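Local coordinates for CELL WALL surface anchor family protein (Streptococcus pneumoniae, PDB 3ZGH) that binds keratin 10 through this basic MSCRAMM-type domain of a serine-rich repeat surface protein and so probably serves pneumococcal adhesion to host cells, at residues G36-Y47 with I184-V193; G55-T65 with G152-I163. All coordinates share one frame; numbering follows the deposited sequence.

Contact 1: residues G36-Y47 with I184-V193; sequences GVDSVYRVPIYY and INYFNGGGKV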
loop_
_atom_site.group_PDB
_atom_site.type_symbol
_atom_site.label_atom_id
_atom_site.label_comp_id
_atom_site.label_asym_id
_atom_site.label_seq_id
_atom_site.Cartn_x
_atom_site.Cartn_y
_atom_site.Cartn_z
ATOM N N GLY A 36 12.284 -1.276 0.639
ATOM C CA GLY A 36 12.893 -1.243 1.951
ATOM C C GLY A 36 13.606 -2.562 2.205
ATOM O O GLY A 36 13.926 -3.286 1.264
ATOM N N VAL A 37 13.869 -2.861 3.477
ATOM C CA VAL A 37 14.635 -4.038 3.842
ATOM C C VAL A 37 13.885 -4.796 4.917
ATOM O O VAL A 37 13.542 -4.242 5.976
ATOM C CB VAL A 37 16.049 -3.649 4.348
ATOM C CG1 VAL A 37 16.794 -4.865 4.944
ATOM C CG2 VAL A 37 16.856 -3.024 3.209
ATOM N N ASP A 38 13.609 -6.058 4.647
ATOM C CA ASP A 38 13.081 -6.951 5.695
ATOM C C ASP A 38 14.237 -7.308 6.631
ATOM O O ASP A 38 15.155 -8.001 6.208
ATOM C CB ASP A 38 12.476 -8.203 5.055
ATOM C CG ASP A 38 11.975 -9.222 6.069
ATOM O OD1 ASP A 38 12.716 -9.566 7.038
ATOM O OD2 ASP A 38 10.818 -9.684 5.886
ATOM N N SER A 39 14.183 -6.810 7.877
ATOM C CA SER A 39 15.234 -6.978 8.919
ATOM C C SER A 39 15.510 -8.415 9.320
ATOM O O SER A 39 16.595 -8.741 9.822
ATOM C CB SER A 39 14.781 -6.353 10.248
ATOM O OG SER A 39 14.457 -4.998 10.163
ATOM N N VAL A 40 14.499 -9.261 9.194
ATOM C CA VAL A 40 14.626 -10.620 9.679
ATOM C C VAL A 40 15.356 -11.466 8.658
ATOM O O VAL A 40 16.249 -12.221 9.008
ATOM C CB VAL A 40 13.247 -11.244 9.992
ATOM C CG1 VAL A 40 13.402 -12.709 10.447
ATOM C CG2 VAL A 40 12.542 -10.426 11.062
ATOM N N TYR A 41 14.963 -11.360 7.401
ATOM C CA TYR A 41 15.540 -12.207 6.364
ATOM C C TYR A 41 16.621 -11.483 5.540
ATOM O O TYR A 41 17.264 -12.094 4.699
ATOM C CB TYR A 41 14.418 -12.796 5.475
ATOM C CG TYR A 41 13.597 -13.805 6.258
ATOM C CD1 TYR A 41 14.110 -15.063 6.543
ATOM C CD2 TYR A 41 12.356 -13.468 6.784
ATOM C CE1 TYR A 41 13.377 -15.990 7.309
ATOM C CE2 TYR A 41 11.610 -14.392 7.544
ATOM C CZ TYR A 41 12.136 -15.636 7.802
ATOM O OH TYR A 41 11.399 -16.519 8.552
ATOM N N ARG A 42 16.809 -10.186 5.796
ATOM C CA ARG A 42 17.855 -9.380 5.139
ATOM C C ARG A 42 17.713 -9.476 3.626
ATOM O O ARG A 42 18.663 -9.798 2.901
ATOM C CB ARG A 42 19.246 -9.813 5.608
ATOM C CG ARG A 42 19.376 -9.779 7.128
ATOM C CD ARG A 42 20.818 -9.920 7.629
ATOM N NE ARG A 42 21.106 -8.902 8.639
ATOM C CZ ARG A 42 21.945 -7.877 8.484
ATOM N NH1 ARG A 42 22.639 -7.714 7.362
ATOM N NH2 ARG A 42 22.108 -7.011 9.476
ATOM N N VAL A 43 16.498 -9.202 3.155
ATOM C CA VAL A 43 16.205 -9.215 1.740
ATOM C C VAL A 43 15.412 -7.951 1.472
ATOM O O VAL A 43 14.849 -7.364 2.402
ATOM C CB VAL A 43 15.351 -10.450 1.341
ATOM C CG1 VAL A 43 16.146 -11.743 1.469
ATOM C CG2 VAL A 43 14.067 -10.528 2.184
ATOM N N PRO A 44 15.352 -7.522 0.213
ATOM C CA PRO A 44 14.503 -6.366 -0.090
ATOM C C PRO A 44 13.033 -6.710 0.030
ATOM O O PRO A 44 12.645 -7.857 -0.165
ATOM C CB PRO A 44 14.820 -6.055 -1.561
ATOM C CG PRO A 44 16.170 -6.689 -1.811
ATOM C CD PRO A 44 16.170 -7.939 -0.937
ATOM N N ILE A 45 12.224 -5.705 0.322
ATOM C CA ILE A 45 10.775 -5.831 0.232
ATOM C C ILE A 45 10.359 -4.602 -0.559
ATOM O O ILE A 45 11.045 -3.562 -0.480
ATOM C CB ILE A 45 10.129 -5.915 1.634
ATOM C CG1 ILE A 45 8.617 -6.196 1.540
ATOM C CG2 ILE A 45 10.369 -4.637 2.448
ATOM C CD1 ILE A 45 8.027 -6.586 2.898
ATOM N N TYR A 46 9.288 -4.720 -1.338
ATOM C CA TYR A 46 8.893 -3.666 -2.251
ATOM C C TYR A 46 7.459 -3.232 -2.019
ATOM O O TYR A 46 6.651 -3.995 -1.432
ATOM C CB TYR A 46 9.032 -4.148 -3.698
ATOM C CG TYR A 46 10.415 -4.671 -4.016
ATOM C CD1 TYR A 46 11.394 -3.817 -4.492
ATOM C CD2 TYR A 46 10.757 -6.029 -3.808
ATOM C CE1 TYR A 46 12.690 -4.270 -4.791
ATOM C CE2 TYR A 46 12.064 -6.495 -4.091
ATOM C CZ TYR A 46 13.014 -5.594 -4.604
ATOM O OH TYR A 46 14.300 -6.001 -4.896
ATOM N N TYR A 47 7.138 -2.011 -2.469
ATOM C CA TYR A 47 5.730 -1.644 -2.615
ATOM C C TYR A 47 5.473 -1.067 -3.994
ATOM O O TYR A 47 6.399 -0.615 -4.719
ATOM C CB TYR A 47 5.250 -0.653 -1.554
ATOM C CG TYR A 47 5.739 0.764 -1.793
ATOM C CD1 TYR A 47 5.022 1.639 -2.616
ATOM C CD2 TYR A 47 6.938 1.208 -1.243
ATOM C CE1 TYR A 47 5.496 2.917 -2.874
ATOM C CE2 TYR A 47 7.403 2.496 -1.469
ATOM C CZ TYR A 47 6.673 3.341 -2.298
ATOM O OH TYR A 47 7.129 4.613 -2.542
ATOM N N ILE A 184 8.708 -1.447 13.869
ATOM C CA ILE A 184 9.825 -1.420 12.929
ATOM C C ILE A 184 9.262 -1.493 11.500
ATOM O O ILE A 184 8.918 -2.576 11.001
ATOM C CB ILE A 184 10.800 -2.604 13.158
ATOM C CG1 ILE A 184 11.297 -2.656 14.617
ATOM C CG2 ILE A 184 11.976 -2.538 12.196
ATOM C CD1 ILE A 184 11.937 -1.383 15.122
ATOM N N ASN A 185 9.145 -0.331 10.865
ATOM C CA ASN A 185 8.719 -0.250 9.476
ATOM C C ASN A 185 9.891 -0.581 8.567
ATOM O O ASN A 185 10.920 0.108 8.597
ATOM C CB ASN A 185 8.209 1.163 9.180
ATOM C CG ASN A 185 7.719 1.319 7.777
ATOM O OD1 ASN A 185 7.732 0.373 6.981
ATOM N ND2 ASN A 185 7.250 2.521 7.455
ATOM N N TYR A 186 9.731 -1.613 7.752
ATOM C CA TYR A 186 10.766 -2.053 6.817
ATOM C C TYR A 186 11.113 -1.007 5.715
ATOM O O TYR A 186 12.195 -1.056 5.143
ATOM C CB TYR A 186 10.321 -3.355 6.160
ATOM C CG TYR A 186 10.321 -4.573 7.098
ATOM C CD1 TYR A 186 11.062 -4.580 8.268
ATOM C CD2 TYR A 186 9.572 -5.711 6.791
ATOM C CE1 TYR A 186 11.080 -5.680 9.094
ATOM C CE2 TYR A 186 9.593 -6.825 7.607
ATOM C CZ TYR A 186 10.336 -6.809 8.755
ATOM O OH TYR A 186 10.358 -7.922 9.590
ATOM N N PHE A 187 10.183 -0.093 5.428
ATOM C CA PHE A 187 10.436 1.011 4.496
ATOM C C PHE A 187 11.008 2.256 5.186
ATOM O O PHE A 187 11.220 3.287 4.538
ATOM C CB PHE A 187 9.137 1.394 3.789
ATOM C CG PHE A 187 8.570 0.297 2.973
ATOM C CD1 PHE A 187 9.249 -0.163 1.843
ATOM C CD2 PHE A 187 7.362 -0.291 3.326
ATOM C CE1 PHE A 187 8.732 -1.199 1.075
ATOM C CE2 PHE A 187 6.829 -1.307 2.558
ATOM C CZ PHE A 187 7.515 -1.784 1.442
ATOM N N ASN A 188 11.169 2.164 6.500
ATOM C CA ASN A 188 11.746 3.221 7.346
ATOM C C ASN A 188 11.391 4.664 7.000
ATOM O O ASN A 188 12.289 5.513 6.903
ATOM C CB ASN A 188 13.265 3.098 7.387
ATOM C CG ASN A 188 13.870 3.823 8.591
ATOM O OD1 ASN A 188 13.144 4.283 9.480
ATOM N ND2 ASN A 188 15.202 3.925 8.621
ATOM N N GLY A 189 10.093 4.933 6.835
ATOM C CA GLY A 189 9.570 6.263 6.544
ATOM C C GLY A 189 10.110 6.952 5.296
ATOM O O GLY A 189 9.795 8.120 5.058
ATOM N N GLY A 190 10.886 6.232 4.485
ATOM C CA GLY A 190 11.683 6.842 3.423
ATOM C C GLY A 190 10.990 7.186 2.111
ATOM O O GLY A 190 10.788 8.359 1.792
ATOM N N GLY A 191 10.652 6.158 1.337
ATOM C CA GLY A 191 10.025 6.333 0.036
ATOM C C GLY A 191 8.596 6.853 0.058
ATOM O O GLY A 191 7.673 6.219 -0.488
ATOM N N LYS A 192 8.405 8.026 0.651
ATOM C CA LYS A 192 7.082 8.666 0.670
ATOM C C LYS A 192 6.618 9.104 -0.736
ATOM O O LYS A 192 7.419 9.601 -1.513
ATOM C CB LYS A 192 7.139 9.862 1.591
ATOM C CG LYS A 192 5.806 10.463 1.896
ATOM C CD LYS A 192 5.881 11.343 3.155
ATOM C CE LYS A 192 6.422 10.546 4.333
ATOM N NZ LYS A 192 5.892 10.984 5.673
ATOM N N VAL A 193 5.337 8.906 -1.057
ATOM C CA VAL A 193 4.758 9.417 -2.311
ATOM C C VAL A 193 4.108 10.760 -2.008
ATOM O O VAL A 193 3.232 10.852 -1.130
ATOM C CB VAL A 193 3.711 8.457 -2.895
ATOM C CG1 VAL A 193 3.047 9.053 -4.165
ATOM C CG2 VAL A 193 4.366 7.059 -3.174
#
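The phenol ring of Tyr186 carries Asp38 CA over the centre of one face, 3.8 Å from the ring centroid and 6° off the normal, a CH-pi contact; at its edge lies Ile45 CD1. One face of the Phe187 ring receives the CD2 edge of Tyr47, with the planes at 89° and the centroids 5.4 Å apart, an edge-to-face (T-shaped) pair. The carbonyl O of Tyr46 sits in the plane of the Phe187 ring, at its edge. Ile45 CG2 bridges the two aromatic residues, 3.9 Å from Tyr186 CB and near Phe187 CE1.

Asp38, Ile45, Tyr46 and Tyr47 belong to the beta hairpin of strands 28-38 and 43-53, with a G1 bulge at Asp38, Arg42 and Val43; Tyr186 and Phe187 are the middle residues of a type I turn (Asn185 to Asn188) in the loop laid against it. The turn is joined to the strand by Val37 N donating to Tyr186 O at 3.0 Å.

With its CG anti to the backbone N (chi1 177°), Asp38 runs alongside Tyr186. Its OD1 accepts from Val40 N, nearly along the C-O axis, and from Tyr41 N at 2.9 Å, from above the carboxylate plane, while OD2 is hydrogen-bonded to OH of Tyr66 and Tyr84, and Tyr84 OH is also hydrogen-bonded to Tyr186 OH. Farther along, Tyr47 OH reaches Gly191 O at 2.7 Å in a weak hydrogen bond.

Contact 2: residues G55-T65 with G152-I163; sequences GSKLTFTYTVT and GYGLTSSWTVPI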
loop_
_atom_site.group_PDB
_atom_site.type_symbol
_atom_site.label_atom_id
_atom_site.label_comp_id
_atom_site.label_asym_id
_atom_site.label_seq_id
_atom_site.Cartn_x
_atom_site.Cartn_y
_atom_site.Cartn_z
ATOM N N GLY A 55 -11.411 11.916 -12.592
ATOM C CA GLY A 55 -12.189 13.148 -12.503
ATOM C C GLY A 55 -13.257 13.156 -11.404
ATOM O O GLY A 55 -13.597 14.215 -10.905
ATOM N N SER A 56 -13.775 11.989 -11.029
ATOM C CA SER A 56 -14.764 11.887 -9.951
ATOM C C SER A 56 -14.121 11.439 -8.637
ATOM O O SER A 56 -14.533 11.884 -7.557
ATOM C CB SER A 56 -15.859 10.893 -10.320
ATOM O OG SER A 56 -16.605 11.416 -11.404
ATOM N N LYS A 57 -13.117 10.559 -8.742
ATOM C CA LYS A 57 -12.465 10.024 -7.571
ATOM C C LYS A 57 -11.028 9.630 -7.864
ATOM O O LYS A 57 -10.634 9.437 -9.045
ATOM C CB LYS A 57 -13.234 8.807 -7.063
ATOM C CG LYS A 57 -13.321 7.672 -8.093
ATOM C CD LYS A 57 -14.238 6.564 -7.614
ATOM C CE LYS A 57 -14.244 5.367 -8.567
ATOM N NZ LYS A 57 -14.791 5.763 -9.900
ATOM N N LEU A 58 -10.237 9.528 -6.808
ATOM C CA LEU A 58 -8.954 8.871 -6.906
ATOM C C LEU A 58 -9.152 7.430 -6.459
ATOM O O LEU A 58 -9.832 7.195 -5.440
ATOM C CB LEU A 58 -7.934 9.510 -5.976
ATOM C CG LEU A 58 -7.471 10.944 -6.239
ATOM C CD1 LEU A 58 -6.423 11.391 -5.186
ATOM C CD2 LEU A 58 -6.915 11.079 -7.680
ATOM N N THR A 59 -8.591 6.489 -7.214
ATOM C CA THR A 59 -8.537 5.083 -6.798
ATOM C C THR A 59 -7.088 4.735 -6.495
ATOM O O THR A 59 -6.194 4.932 -7.337
ATOM C CB THR A 59 -9.058 4.173 -7.902
ATOM O OG1 THR A 59 -10.406 4.562 -8.206
ATOM C CG2 THR A 59 -9.026 2.661 -7.491
ATOM N N PHE A 60 -6.866 4.236 -5.288
ATOM C CA PHE A 60 -5.545 3.846 -4.816
ATOM C C PHE A 60 -5.467 2.318 -4.744
ATOM O O PHE A 60 -6.394 1.670 -4.207
ATOM C CB PHE A 60 -5.325 4.397 -3.396
ATOM C CG PHE A 60 -5.117 5.883 -3.312
ATOM C CD1 PHE A 60 -3.843 6.407 -3.203
ATOM C CD2 PHE A 60 -6.199 6.762 -3.294
ATOM C CE1 PHE A 60 -3.640 7.805 -3.107
ATOM C CE2 PHE A 60 -6.010 8.128 -3.144
ATOM C CZ PHE A 60 -4.726 8.652 -3.080
ATOM N N THR A 61 -4.368 1.738 -5.238
ATOM C CA THR A 61 -4.107 0.300 -5.098
ATOM C C THR A 61 -2.659 0.157 -4.610
ATOM O O THR A 61 -1.705 0.536 -5.307
ATOM C CB THR A 61 -4.296 -0.476 -6.423
ATOM O OG1 THR A 61 -5.601 -0.224 -6.952
ATOM C CG2 THR A 61 -4.159 -2.014 -6.204
ATOM N N TYR A 62 -2.520 -0.377 -3.404
ATOM C CA TYR A 62 -1.265 -0.438 -2.685
ATOM C C TYR A 62 -0.879 -1.878 -2.399
ATOM O O TYR A 62 -1.631 -2.584 -1.737
ATOM C CB TYR A 62 -1.481 0.311 -1.370
ATOM C CG TYR A 62 -0.442 0.100 -0.295
ATOM C CD1 TYR A 62 0.902 0.306 -0.540
ATOM C CD2 TYR A 62 -0.830 -0.248 1.003
ATOM C CE1 TYR A 62 1.846 0.136 0.475
ATOM C CE2 TYR A 62 0.081 -0.415 1.994
ATOM C CZ TYR A 62 1.409 -0.226 1.733
ATOM O OH TYR A 62 2.278 -0.391 2.771
ATOM N N THR A 63 0.290 -2.302 -2.859
ATOM C CA THR A 63 0.718 -3.694 -2.756
ATOM C C THR A 63 2.086 -3.742 -2.097
ATOM O O THR A 63 2.972 -2.981 -2.478
ATOM C CB THR A 63 0.833 -4.368 -4.140
ATOM O OG1 THR A 63 -0.437 -4.384 -4.769
ATOM C CG2 THR A 63 1.334 -5.828 -4.034
ATOM N N VAL A 64 2.247 -4.619 -1.113
ATOM C CA VAL A 64 3.556 -4.902 -0.539
ATOM C C VAL A 64 3.919 -6.327 -0.936
ATOM O O VAL A 64 3.083 -7.219 -0.857
ATOM C CB VAL A 64 3.508 -4.746 0.989
ATOM C CG1 VAL A 64 4.753 -5.377 1.667
ATOM C CG2 VAL A 64 3.388 -3.270 1.342
ATOM N N THR A 65 5.148 -6.544 -1.389
ATOM C CA THR A 65 5.532 -7.832 -1.939
ATOM C C THR A 65 7.048 -8.003 -1.936
ATOM O O THR A 65 7.794 -7.009 -1.932
ATOM C CB THR A 65 5.017 -7.969 -3.398
ATOM O OG1 THR A 65 5.484 -9.197 -3.965
ATOM C CG2 THR A 65 5.461 -6.793 -4.287
ATOM N N GLY A 152 5.396 -15.593 -4.477
ATOM C CA GLY A 152 5.429 -14.366 -5.276
ATOM C C GLY A 152 4.153 -13.552 -5.103
ATOM O O GLY A 152 3.868 -12.682 -5.916
ATOM N N TYR A 153 3.370 -13.844 -4.055
ATOM C CA TYR A 153 2.125 -13.110 -3.844
ATOM C C TYR A 153 2.373 -11.776 -3.142
ATOM O O TYR A 153 3.409 -11.579 -2.487
ATOM C CB TYR A 153 1.112 -13.919 -3.039
ATOM C CG TYR A 153 0.600 -15.172 -3.734
ATOM C CD1 TYR A 153 0.943 -15.456 -5.051
ATOM C CD2 TYR A 153 -0.242 -16.058 -3.073
ATOM C CE1 TYR A 153 0.469 -16.608 -5.698
ATOM C CE2 TYR A 153 -0.737 -17.217 -3.707
ATOM C CZ TYR A 153 -0.364 -17.484 -5.021
ATOM O OH TYR A 153 -0.825 -18.607 -5.679
ATOM N N GLY A 154 1.411 -10.871 -3.254
ATOM C CA GLY A 154 1.493 -9.610 -2.534
ATOM C C GLY A 154 0.288 -9.369 -1.645
ATOM O O GLY A 154 -0.776 -9.957 -1.814
ATOM N N LEU A 155 0.462 -8.481 -0.688
ATOM C CA LEU A 155 -0.611 -8.074 0.197
ATOM C C LEU A 155 -1.072 -6.703 -0.293
ATOM O O LEU A 155 -0.285 -5.724 -0.284
ATOM C CB LEU A 155 -0.077 -7.983 1.621
ATOM C CG LEU A 155 -1.066 -7.547 2.701
ATOM C CD1 LEU A 155 -2.279 -8.446 2.729
ATOM C CD2 LEU A 155 -0.364 -7.549 4.053
ATOM N N THR A 156 -2.336 -6.635 -0.721
ATOM C CA THR A 156 -2.841 -5.495 -1.487
ATOM C C THR A 156 -4.050 -4.885 -0.786
ATOM O O THR A 156 -4.923 -5.620 -0.257
ATOM C CB THR A 156 -3.215 -5.936 -2.923
ATOM O OG1 THR A 156 -2.041 -6.422 -3.617
ATOM C CG2 THR A 156 -3.853 -4.786 -3.733
ATOM N N SER A 157 -4.082 -3.546 -0.735
ATOM C CA SER A 157 -5.179 -2.804 -0.157
ATOM C C SER A 157 -5.612 -1.779 -1.202
ATOM O O SER A 157 -4.747 -1.228 -1.937
ATOM C CB SER A 157 -4.714 -2.093 1.116
ATOM O OG SER A 157 -4.352 -3.009 2.169
ATOM N N SER A 158 -6.920 -1.520 -1.319
ATOM C CA SER A 158 -7.363 -0.498 -2.277
ATOM C C SER A 158 -8.515 0.276 -1.685
ATOM O O SER A 158 -9.280 -0.254 -0.854
ATOM C CB SER A 158 -7.799 -1.105 -3.617
ATOM O OG SER A 158 -8.896 -1.991 -3.393
ATOM N N TRP A 159 -8.639 1.540 -2.108
ATOM C CA TRP A 159 -9.704 2.425 -1.607
ATOM C C TRP A 159 -9.885 3.539 -2.636
ATOM O O TRP A 159 -9.016 3.727 -3.516
ATOM C CB TRP A 159 -9.356 3.000 -0.231
ATOM C CG TRP A 159 -8.121 3.863 -0.184
ATOM C CD1 TRP A 159 -8.060 5.254 -0.254
ATOM C CD2 TRP A 159 -6.775 3.420 -0.057
ATOM N NE1 TRP A 159 -6.747 5.676 -0.215
ATOM C CE2 TRP A 159 -5.939 4.571 -0.090
ATOM C CE3 TRP A 159 -6.181 2.153 0.042
ATOM C CZ2 TRP A 159 -4.557 4.494 0.002
ATOM C CZ3 TRP A 159 -4.790 2.080 0.134
ATOM C CH2 TRP A 159 -3.998 3.247 0.116
ATOM N N THR A 160 -10.999 4.250 -2.535
ATOM C CA THR A 160 -11.234 5.401 -3.370
ATOM C C THR A 160 -11.384 6.638 -2.499
ATOM O O THR A 160 -11.682 6.550 -1.289
ATOM C CB THR A 160 -12.508 5.218 -4.207
ATOM O OG1 THR A 160 -13.600 5.007 -3.324
ATOM C CG2 THR A 160 -12.375 4.005 -5.164
ATOM N N VAL A 161 -11.211 7.805 -3.114
ATOM C CA VAL A 161 -11.379 9.087 -2.405
ATOM C C VAL A 161 -12.079 10.028 -3.373
ATOM O O VAL A 161 -11.574 10.249 -4.481
ATOM C CB VAL A 161 -10.018 9.710 -1.996
ATOM C CG1 VAL A 161 -10.235 10.978 -1.200
ATOM C CG2 VAL A 161 -9.152 8.713 -1.162
ATOM N N PRO A 162 -13.231 10.594 -2.968
ATOM C CA PRO A 162 -13.941 11.487 -3.889
ATOM C C PRO A 162 -13.126 12.734 -4.194
ATOM O O PRO A 162 -12.440 13.261 -3.307
ATOM C CB PRO A 162 -15.221 11.876 -3.121
ATOM C CG PRO A 162 -15.368 10.829 -2.026
ATOM C CD PRO A 162 -13.969 10.365 -1.707
ATOM N N ILE A 163 -13.233 13.222 -5.428
ATOM C CA ILE A 163 -12.646 14.497 -5.828
ATOM C C ILE A 163 -13.748 15.564 -5.819
ATOM O O ILE A 163 -14.806 15.390 -6.447
ATOM C CB ILE A 163 -12.025 14.389 -7.241
ATOM C CG1 ILE A 163 -10.799 13.454 -7.204
ATOM C CG2 ILE A 163 -11.647 15.791 -7.810
ATOM C CD1 ILE A 163 -10.322 12.988 -8.574
HETATM O O HOH W 1 -15.628 16.201 -8.970
HETATM O O HOH W 2 6.135 -11.959 -2.428
HETATM O O HOH W 3 3.523 -9.995 -5.801
#
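Strands 57-65 and 154-162 are antiparallel neighbours inside the seven-stranded sheet of this MSCRAMM domain, their axes 4.4 Å apart at closest and their directions at 162°. Hydrogen-bonded pairs Leu58-Val161, Phe60-Trp159, Tyr62-Ser157 and Val64-Leu155 set the register, each by two N-H to O bonds, and all eight side chains lie on one face of the sheet.

On that face Phe60 and Trp159 carry the main side-chain contact. Phe60 CB stands over the six-membered ring of Trp159, 3.6 Å from its centroid. The phenyl ring, nearly parallel to the indole (8°), is slid so far along that the two barely overlap, with Phe60 CD2 3.3 Å from Trp159 NE1. A chi1 of 62° places Trp159 CG between its own N and carbonyl carbon, which turns the indole across to the neighbouring strand; its CZ3 meets Tyr62 CB. Val161 CG2 lies at the indole edge and touches Phe60 CE2. Beyond the strand, Ile163 CD1 packs on Leu58 CD2.

The other face carries Lys57, Thr59, Thr61, Thr63, Thr156, Ser158 and Thr160. There Thr61 CG2 meets Thr156 CG2 at 3.7 Å, Thr160 CG2 lies by Thr59 OG1 and Lys57 CD, and Lys57 bends at its end to a salt bridge with Asp54. Thr156 OG1, also hydrogen-bonded to Thr114 OG1 of strand 109-114, meets Thr63 OG1 in a hydrogen bond of 2.8 Å.

From the N terminus the chain runs up strand 28-38, turns, and returns along strand 43-53, giving contact 1 its first segment, residues 36-47. It then turns into strand 57-65, the first side of contact 2, which closes a loop of 86 intervening residues when strand 154-162 comes back beside it. Contact 1 closes only later, at residues 184-193, so contact 2 is nested inside its loop. The centres are about 19 Å apart, yet the two join directly: strands 43-53 and 57-65 are sheet neighbours, with a probable hydrogen bond from Tyr46 N to Thr65 O (2.8 Å). Contact 2 thus pairs the sheet's third and fourth strands, while contact 1 ties the late loop to the outer hairpin.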